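Local coordinates for protein putative cellulase CEL6 (PDB 1UP0) that probably hydrolyses internal beta-1,4-glucosidic bonds of cellulose, as an endoglucanase of glycoside hydrolase family 6, at residues 7-12 against 67-72; 155-160 against 180-185; 168-173 against 203-208. All coordinates share one frame; numbering follows the deposited sequence.

The three contacts lie in and around one parallel sheet of a single chain; interaction 1 joins two loops, interaction 2 two strands, interaction 3 two helices. Interaction 1 closes first along the sequence, joining the N-terminal residues 7-12 to the turn that leads into strand 72-75. Interactions 2 and 3 interlock, their segments alternating: strand 153-158, helix 167-176, strand 184-187 and helix 195-207 follow one another. Their centres lie 11 Å apart and they touch, the CZ of F185 packing 3.5 Å from CG2 of I205. Interaction 1 sits farther off, its centre 20 Å from that of interaction 2 and 29 Å from that of interaction 3. Neighbouring sheet and helix layers are thus packed together, while the N-terminal segment crosses a distant part of the fold.

Interaction 1. Residues 7-12 against 67-72; sequences GKPFYV and AGAMPV
P9 and Y11 grip M70 through two backbone hydrogen bonds, the tight centre of this contact. The amide of M70 donates to P9 O at 2.8 Å, with the donor in the carbonyl plane, and Y11 N returns a bond of 2.9 Å to M70 O. This second donor stands above the carbonyl plane, 47° out of it. The two bonds make F10 and M70 a single isolated beta bridge where the segments cross at a steep angle, and F10 CA adds a CA-H...O contact to M70 O. The methyl of A69 sits against the bridge, 3.3 Å from P9 O and beside the CB of Y11.

On the buried side, M70 CG lies at the edge of the F10 ring near CD1, close to the ring plane; V72 CG2 approaches CD1 obliquely, at 4.1 Å. F10 also lies on A256 and L258 of strand 254-258, an outermost strand of the sheet. The Y11 side chain goes the other way: with CG anti to the backbone N (chi1 -176°), it presents its edge to the methyls of A67 and A69 and meets Y60 of helix 50-66 edge-to-face.

The looser side is at K8, P9 and G68, the last two exposed to solvent. G68 ends helix 50-66 in a Schellman motif, and its carbonyl O lies 3.5 Å from K8 CB. The K8 chain runs past A69 to bring NZ within 4.0 Å of the M70 methyl, CE. Directional bonding is therefore confined to the backbone of the bridge; the remaining contacts are van der Waals, largely apolar.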
loop_
_atom_site.group_PDB
_atom_site.type_symbol
_atom_site.label_atom_id
_atom_site.label_comp_id
_atom_site.label_asym_id
_atom_site.label_seq_id
_atom_site.Cartn_x
_atom_site.Cartn_y
_atom_site.Cartn_z
ATOM N N GLY A 7 -0.169 18.117 8.115
ATOM C CA GLY A 7 0.995 18.986 8.378
ATOM C C GLY A 7 2.162 18.983 7.399
ATOM O O GLY A 7 2.939 19.965 7.374
ATOM N N LYS A 8 2.336 17.935 6.581
ATOM C CA LYS A 8 3.206 18.117 5.418
ATOM C C LYS A 8 2.777 17.325 4.211
ATOM O O LYS A 8 2.065 16.307 4.322
ATOM C CB LYS A 8 4.659 17.890 5.752
ATOM C CG LYS A 8 4.984 16.578 6.262
ATOM C CD LYS A 8 6.367 16.580 6.942
ATOM C CE LYS A 8 6.655 15.289 7.650
ATOM N NZ LYS A 8 5.863 15.219 8.929
ATOM N N PRO A 9 3.175 17.795 3.028
ATOM C CA PRO A 9 2.758 17.120 1.820
ATOM C C PRO A 9 3.372 15.739 1.821
ATOM O O PRO A 9 4.391 15.490 2.463
ATOM C CB PRO A 9 3.324 17.987 0.688
ATOM C CG PRO A 9 4.376 18.774 1.271
ATOM C CD PRO A 9 4.065 18.930 2.720
ATOM N N PHE A 10 2.737 14.830 1.113
ATOM C CA PHE A 10 3.312 13.539 0.874
ATOM C C PHE A 10 4.408 13.672 -0.192
ATOM O O PHE A 10 4.308 14.506 -1.130
ATOM C CB PHE A 10 2.233 12.562 0.468
ATOM C CG PHE A 10 1.166 12.378 1.548
ATOM C CD1 PHE A 10 1.501 11.764 2.731
ATOM C CD2 PHE A 10 -0.132 12.847 1.365
ATOM C CE1 PHE A 10 0.556 11.600 3.760
ATOM C CE2 PHE A 10 -1.109 12.667 2.382
ATOM C CZ PHE A 10 -0.765 12.084 3.561
ATOM N N TYR A 11 5.424 12.832 -0.089
ATOM C CA TYR A 11 6.598 12.907 -0.954
ATOM C C TYR A 11 6.307 12.409 -2.353
ATOM O O TYR A 11 5.757 11.305 -2.527
ATOM C CB TYR A 11 7.690 12.050 -0.338
ATOM C CG TYR A 11 9.027 12.076 -1.066
ATOM C CD1 TYR A 11 9.692 13.274 -1.354
ATOM C CD2 TYR A 11 9.630 10.925 -1.444
ATOM C CE1 TYR A 11 10.930 13.253 -2.006
ATOM C CE2 TYR A 11 10.827 10.922 -2.075
ATOM C CZ TYR A 11 11.482 12.072 -2.332
ATOM O OH TYR A 11 12.716 11.965 -2.970
ATOM N N VAL A 12 6.681 13.220 -3.338
ATOM C CA VAL A 12 6.657 12.804 -4.727
ATOM C C VAL A 12 8.006 12.183 -5.073
ATOM O O VAL A 12 9.059 12.832 -4.972
ATOM C CB VAL A 12 6.357 13.986 -5.650
ATOM C CG1 VAL A 12 6.394 13.516 -7.116
ATOM C CG2 VAL A 12 5.012 14.595 -5.323
ATOM N N ALA A 67 12.929 17.316 1.293
ATOM C CA ALA A 67 11.878 17.921 0.505
ATOM C C ALA A 67 10.756 18.475 1.356
ATOM O O ALA A 67 9.782 19.009 0.817
ATOM C CB ALA A 67 11.302 16.885 -0.432
ATOM N N GLY A 68 10.873 18.352 2.673
ATOM C CA GLY A 68 9.838 18.795 3.586
ATOM C C GLY A 68 8.556 17.995 3.526
ATOM O O GLY A 68 7.470 18.563 3.710
ATOM N N ALA A 69 8.700 16.688 3.272
ATOM C CA ALA A 69 7.559 15.833 2.926
ATOM C C ALA A 69 7.568 14.519 3.647
ATOM O O ALA A 69 8.580 14.061 4.083
ATOM C CB ALA A 69 7.527 15.578 1.413
ATOM N N MET A 70 6.390 13.896 3.714
ATOM C CA MET A 70 6.215 12.611 4.371
ATOM C C MET A 70 6.356 11.474 3.365
ATOM O O MET A 70 5.570 11.388 2.428
ATOM C CB MET A 70 4.816 12.602 5.039
ATOM C CG MET A 70 4.389 11.251 5.547
ATOM S SD MET A 70 5.387 10.628 6.888
ATOM C CE MET A 70 4.662 11.436 8.255
ATOM N N PRO A 71 7.360 10.603 3.534
ATOM C CA PRO A 71 7.502 9.450 2.649
ATOM C C PRO A 71 6.479 8.386 3.043
ATOM O O PRO A 71 6.242 8.182 4.249
ATOM C CB PRO A 71 8.908 8.939 2.941
ATOM C CG PRO A 71 9.168 9.348 4.345
ATOM C CD PRO A 71 8.420 10.634 4.546
ATOM N N VAL A 72 5.984 7.698 2.023
ATOM C CA VAL A 72 5.070 6.545 2.190
ATOM C C VAL A 72 5.789 5.328 1.564
ATOM O O VAL A 72 6.197 5.371 0.394
ATOM C CB VAL A 72 3.730 6.767 1.518
ATOM C CG1 VAL A 72 2.783 5.632 1.850
ATOM C CG2 VAL A 72 3.111 8.126 1.944
#

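Interaction 2. Residues 155-160 against 180-185; sequences VYVDAG and GRARGF. With ACT (acetate ion), chain D.
V155 O accepts two backbone hydrogen bonds, from G184 at the start of strand 184-187 and from R183 just before it, in a beta-alpha-beta unit (strand 153-158, helix 167-176, strand 184-187) of the distorted alpha/beta barrel known for glycoside hydrolase family 6. R183 N reaches it at 2.9 Å and G184 N at 3.2 Å, both in the carbonyl plane; the R183 bond is the more bent, at 134°. Two residues on, V157 N donates to G184 O at 2.8 Å, and F185 CA makes a close CA-H...O contact with V157 O.

Side chains extend this pairing. The Y156 ring carries CB of R183 over one face, offset toward the rim, while CG of R183 comes 3.3 Å from the phenol OH. The two side chains run alongside each other and point the same way, with ring and guanidinium planes 88° apart. A bend at chi2 (60°) turns the arginine along the tyrosine. On the other face of the sheet, A159 CB lies 3.8 Å from CD2 of F185, and L174 of helix 167-176 covers both residues.

In the next shell, D255 positions the polar ends: its OD2 takes a salt bridge from R183 NE and a hydrogen bond with Y156 OH. D158 OD2 holds the strand end in an Asx turn, accepting from G160 N. An acetate, probably from the crystallisation liquor, sits at the R183 guanidinium edge with its carboxylate carbon in that plane, NH1 donating to OXT at 3.1 Å and NH2 to O at 3.2 Å.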
loop_
_atom_site.group_PDB
_atom_site.type_symbol
_atom_site.label_atom_id
_atom_site.label_comp_id
_atom_site.label_asym_id
_atom_site.label_seq_id
_atom_site.Cartn_x
_atom_site.Cartn_y
_atom_site.Cartn_z
ATOM N N VAL A 155 2.314 3.670 11.244
ATOM C CA VAL A 155 2.247 2.308 10.735
ATOM C C VAL A 155 0.807 1.856 10.571
ATOM O O VAL A 155 0.015 1.931 11.503
ATOM C CB VAL A 155 3.015 1.334 11.652
ATOM C CG1 VAL A 155 2.984 -0.105 11.165
ATOM C CG2 VAL A 155 4.464 1.775 11.778
ATOM N N TYR A 156 0.502 1.365 9.376
ATOM C CA TYR A 156 -0.848 0.957 8.987
ATOM C C TYR A 156 -0.729 -0.481 8.455
ATOM O O TYR A 156 -0.089 -0.752 7.432
ATOM C CB TYR A 156 -1.424 1.857 7.891
ATOM C CG TYR A 156 -1.617 3.279 8.309
ATOM C CD1 TYR A 156 -0.567 4.198 8.182
ATOM C CD2 TYR A 156 -2.787 3.706 8.951
ATOM C CE1 TYR A 156 -0.698 5.477 8.593
ATOM C CE2 TYR A 156 -2.914 5.019 9.389
ATOM C CZ TYR A 156 -1.862 5.901 9.195
ATOM O OH TYR A 156 -1.943 7.201 9.641
ATOM N N VAL A 157 -1.329 -1.412 9.184
ATOM C CA VAL A 157 -1.276 -2.812 8.807
ATOM C C VAL A 157 -2.341 -3.011 7.729
ATOM O O VAL A 157 -3.487 -2.617 7.905
ATOM C CB VAL A 157 -1.588 -3.723 10.009
ATOM C CG1 VAL A 157 -1.575 -5.198 9.585
ATOM C CG2 VAL A 157 -0.577 -3.426 11.149
ATOM N N ASP A 158 -1.997 -3.665 6.643
ATOM C CA ASP A 158 -2.999 -3.809 5.602
ATOM C C ASP A 158 -4.142 -4.723 6.007
ATOM O O ASP A 158 -3.929 -5.805 6.525
ATOM C CB ASP A 158 -2.427 -4.300 4.298
ATOM C CG ASP A 158 -3.463 -4.224 3.202
ATOM O OD1 ASP A 158 -3.766 -3.096 2.766
ATOM O OD2 ASP A 158 -4.101 -5.222 2.800
ATOM N N ALA A 159 -5.349 -4.310 5.658
ATOM C CA ALA A 159 -6.577 -4.971 6.127
ATOM C C ALA A 159 -7.522 -5.302 4.969
ATOM O O ALA A 159 -8.732 -5.484 5.172
ATOM C CB ALA A 159 -7.245 -4.071 7.094
ATOM N N GLY A 160 -6.988 -5.438 3.752
ATOM C CA GLY A 160 -7.834 -5.804 2.632
ATOM C C GLY A 160 -8.778 -4.720 2.166
ATOM O O GLY A 160 -8.368 -3.558 2.028
ATOM N N GLY A 180 -3.198 -2.203 17.922
ATOM C CA GLY A 180 -3.182 -1.170 18.945
ATOM C C GLY A 180 -1.860 -0.442 19.154
ATOM O O GLY A 180 -1.826 0.688 19.642
ATOM N N ARG A 181 -0.768 -1.071 18.750
ATOM C CA ARG A 181 0.543 -0.493 18.844
ATOM C C ARG A 181 0.852 0.386 17.619
ATOM O O ARG A 181 1.686 1.271 17.679
ATOM C CB ARG A 181 1.537 -1.637 18.976
ATOM C CG ARG A 181 2.953 -1.258 19.103
ATOM C CD ARG A 181 3.870 -2.417 19.485
ATOM N NE ARG A 181 3.327 -3.256 20.567
ATOM C CZ ARG A 181 3.606 -3.118 21.863
ATOM N NH1 ARG A 181 4.427 -2.148 22.297
ATOM N NH2 ARG A 181 3.056 -3.957 22.737
ATOM N N ALA A 182 0.212 0.060 16.499
ATOM C CA ALA A 182 0.334 0.823 15.258
ATOM C C ALA A 182 -0.638 1.998 15.279
ATOM O O ALA A 182 -1.405 2.167 16.229
ATOM C CB ALA A 182 0.003 -0.085 14.095
ATOM N N ARG A 183 -0.641 2.786 14.210
ATOM C CA ARG A 183 -1.632 3.842 14.041
ATOM C C ARG A 183 -2.962 3.246 13.641
ATOM O O ARG A 183 -4.015 3.746 14.043
ATOM C CB ARG A 183 -1.139 4.883 13.027
ATOM C CG ARG A 183 -2.117 5.990 12.727
ATOM C CD ARG A 183 -2.516 6.839 13.949
ATOM N NE ARG A 183 -3.436 7.891 13.583
ATOM C CZ ARG A 183 -4.005 8.724 14.435
ATOM N NH1 ARG A 183 -3.682 8.675 15.722
ATOM N NH2 ARG A 183 -4.866 9.625 14.000
ATOM N N GLY A 184 -2.901 2.186 12.846
ATOM C CA GLY A 184 -4.084 1.476 12.401
ATOM C C GLY A 184 -3.849 0.575 11.211
ATOM O O GLY A 184 -2.964 -0.335 11.217
ATOM N N PHE A 185 -4.708 0.771 10.215
ATOM C CA PHE A 185 -4.768 -0.145 9.079
ATOM C C PHE A 185 -4.995 0.557 7.741
ATOM O O PHE A 185 -5.331 1.738 7.684
ATOM C CB PHE A 185 -5.848 -1.223 9.317
ATOM C CG PHE A 185 -7.217 -0.667 9.533
ATOM C CD1 PHE A 185 -7.591 -0.204 10.763
ATOM C CD2 PHE A 185 -8.144 -0.592 8.476
ATOM C CE1 PHE A 185 -8.858 0.329 10.983
ATOM C CE2 PHE A 185 -9.420 -0.052 8.684
ATOM C CZ PHE A 185 -9.792 0.392 9.906
HETATM C C ACT D . -6.253 11.140 17.058
HETATM O O ACT D . -6.344 11.724 15.948
HETATM O OXT ACT D . -5.191 10.719 17.561
HETATM C CH3 ACT D . -7.512 10.828 17.790
#

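Interaction 3. Residues 168-173 against 203-208; sequences EAMAAR and EAISGL
With chi1 at -68° and chi2 extended at 178°, I205 sends CD1 toward M170, where it rests 4.0 Å from CG and nearly as close to CB. M170 offers only this inner part of its chain: CG is anti to the backbone N, and bends at chi2 and chi3 carry SD and CE away toward A159. L208 places CG anti to its own carbonyl carbon, beside the backbone N, and chi2 near 171° then carries CD1 to E168.

The closest approach is between the A171 methyl and the CB methylene of L208, 3.5 Å apart. I205 CG2 touches the same alanine methyl, CB, more loosely, at 4.4 Å, so A171 is met by both I205 and L208. Helix 167-176 and helix 195-207 are consecutive helices of the family 6 alpha/beta fold, separated in sequence by strand 184-187, and they pack side by side against the parallel sheet. No hydrogen bond links the two segments; the interface is apolar.

On the solvent-facing side, L208 CD1 lies 3.9 Å from CA of E168 and also meets its CG, the leucine and glutamate chains crossing at a slant. I205 also packs on A167 and L174 of helix 167-176. The carbonyl O of L208 accepts a hydrogen bond from ND2 of N175.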
loop_
_atom_site.group_PDB
_atom_site.type_symbol
_atom_site.label_atom_id
_atom_site.label_comp_id
_atom_site.label_asym_id
_atom_site.label_seq_id
_atom_site.Cartn_x
_atom_site.Cartn_y
_atom_site.Cartn_z
ATOM N N GLU A 168 -15.616 -7.864 11.048
ATOM C CA GLU A 168 -15.367 -8.633 12.259
ATOM C C GLU A 168 -14.163 -9.548 12.124
ATOM O O GLU A 168 -13.336 -9.607 13.053
ATOM C CB GLU A 168 -16.630 -9.440 12.643
ATOM C CG GLU A 168 -17.834 -8.574 12.980
ATOM C CD GLU A 168 -18.676 -8.002 11.800
ATOM O OE1 GLU A 168 -18.359 -8.201 10.559
ATOM O OE2 GLU A 168 -19.725 -7.346 12.126
ATOM N N ALA A 169 -14.053 -10.263 11.007
ATOM C CA ALA A 169 -12.992 -11.214 10.773
ATOM C C ALA A 169 -11.654 -10.481 10.682
ATOM O O ALA A 169 -10.636 -10.896 11.265
ATOM C CB ALA A 169 -13.261 -11.991 9.501
ATOM N N MET A 170 -11.657 -9.378 9.929
ATOM C CA MET A 170 -10.405 -8.617 9.781
ATOM C C MET A 170 -10.014 -7.931 11.101
ATOM O O MET A 170 -8.831 -7.840 11.441
ATOM C CB MET A 170 -10.540 -7.584 8.676
ATOM C CG MET A 170 -9.258 -6.852 8.389
ATOM S SD MET A 170 -7.790 -7.914 8.266
ATOM C CE MET A 170 -7.953 -8.453 6.658
ATOM N N ALA A 171 -10.985 -7.441 11.843
ATOM C CA ALA A 171 -10.676 -6.810 13.133
ATOM C C ALA A 171 -10.036 -7.817 14.073
ATOM O O ALA A 171 -9.113 -7.472 14.840
ATOM C CB ALA A 171 -11.901 -6.198 13.749
ATOM N N ALA A 172 -10.500 -9.066 14.037
ATOM C CA ALA A 172 -9.899 -10.120 14.877
ATOM C C ALA A 172 -8.422 -10.304 14.528
ATOM O O ALA A 172 -7.562 -10.433 15.426
ATOM C CB ALA A 172 -10.644 -11.432 14.717
ATOM N N ARG A 173 -8.118 -10.303 13.228
ATOM C CA ARG A 173 -6.749 -10.481 12.741
ATOM C C ARG A 173 -5.896 -9.276 13.099
ATOM O O ARG A 173 -4.759 -9.446 13.546
ATOM C CB ARG A 173 -6.728 -10.757 11.237
ATOM C CG ARG A 173 -7.328 -12.113 10.918
ATOM C CD ARG A 173 -7.377 -12.480 9.499
ATOM N NE ARG A 173 -8.288 -13.604 9.350
ATOM C CZ ARG A 173 -8.311 -14.421 8.348
ATOM N NH1 ARG A 173 -7.459 -14.302 7.332
ATOM N NH2 ARG A 173 -9.241 -15.381 8.339
ATOM N N GLU A 203 -14.708 2.516 9.320
ATOM C CA GLU A 203 -15.271 2.925 10.590
ATOM C C GLU A 203 -15.762 1.706 11.374
ATOM O O GLU A 203 -15.660 1.674 12.622
ATOM C CB GLU A 203 -16.389 3.942 10.361
ATOM C CG GLU A 203 -15.951 5.271 9.767
ATOM C CD GLU A 203 -14.940 6.037 10.609
ATOM O OE1 GLU A 203 -15.127 6.145 11.850
ATOM O OE2 GLU A 203 -13.944 6.547 10.032
ATOM N N ALA A 204 -16.264 0.687 10.673
ATOM C CA ALA A 204 -16.672 -0.539 11.349
ATOM C C ALA A 204 -15.460 -1.251 12.007
ATOM O O ALA A 204 -15.487 -1.642 13.172
ATOM C CB ALA A 204 -17.370 -1.456 10.404
ATOM N N ILE A 205 -14.367 -1.364 11.275
ATOM C CA ILE A 205 -13.156 -2.010 11.811
ATOM C C ILE A 205 -12.612 -1.169 12.971
ATOM O O ILE A 205 -12.244 -1.697 13.984
ATOM C CB ILE A 205 -12.101 -2.261 10.719
ATOM C CG1 ILE A 205 -12.608 -3.322 9.755
ATOM C CG2 ILE A 205 -10.723 -2.713 11.330
ATOM C CD1 ILE A 205 -11.674 -3.619 8.623
ATOM N N SER A 206 -12.656 0.145 12.834
ATOM C CA SER A 206 -12.146 1.057 13.859
ATOM C C SER A 206 -12.872 0.815 15.178
ATOM O O SER A 206 -12.243 0.745 16.233
ATOM C CB SER A 206 -12.339 2.524 13.413
ATOM O OG SER A 206 -11.883 3.409 14.427
ATOM N N GLY A 207 -14.193 0.661 15.091
ATOM C CA GLY A 207 -15.062 0.346 16.217
ATOM C C GLY A 207 -14.681 -0.939 16.921
ATOM O O GLY A 207 -14.892 -1.092 18.140
ATOM N N LEU A 208 -14.164 -1.883 16.165
ATOM C CA LEU A 208 -13.774 -3.197 16.678
ATOM C C LEU A 208 -12.277 -3.324 17.039
ATOM O O LEU A 208 -11.820 -4.389 17.426
ATOM C CB LEU A 208 -14.167 -4.256 15.648
ATOM C CG LEU A 208 -15.668 -4.331 15.381
ATOM C CD1 LEU A 208 -15.874 -5.271 14.183
ATOM C CD2 LEU A 208 -16.428 -4.770 16.637
#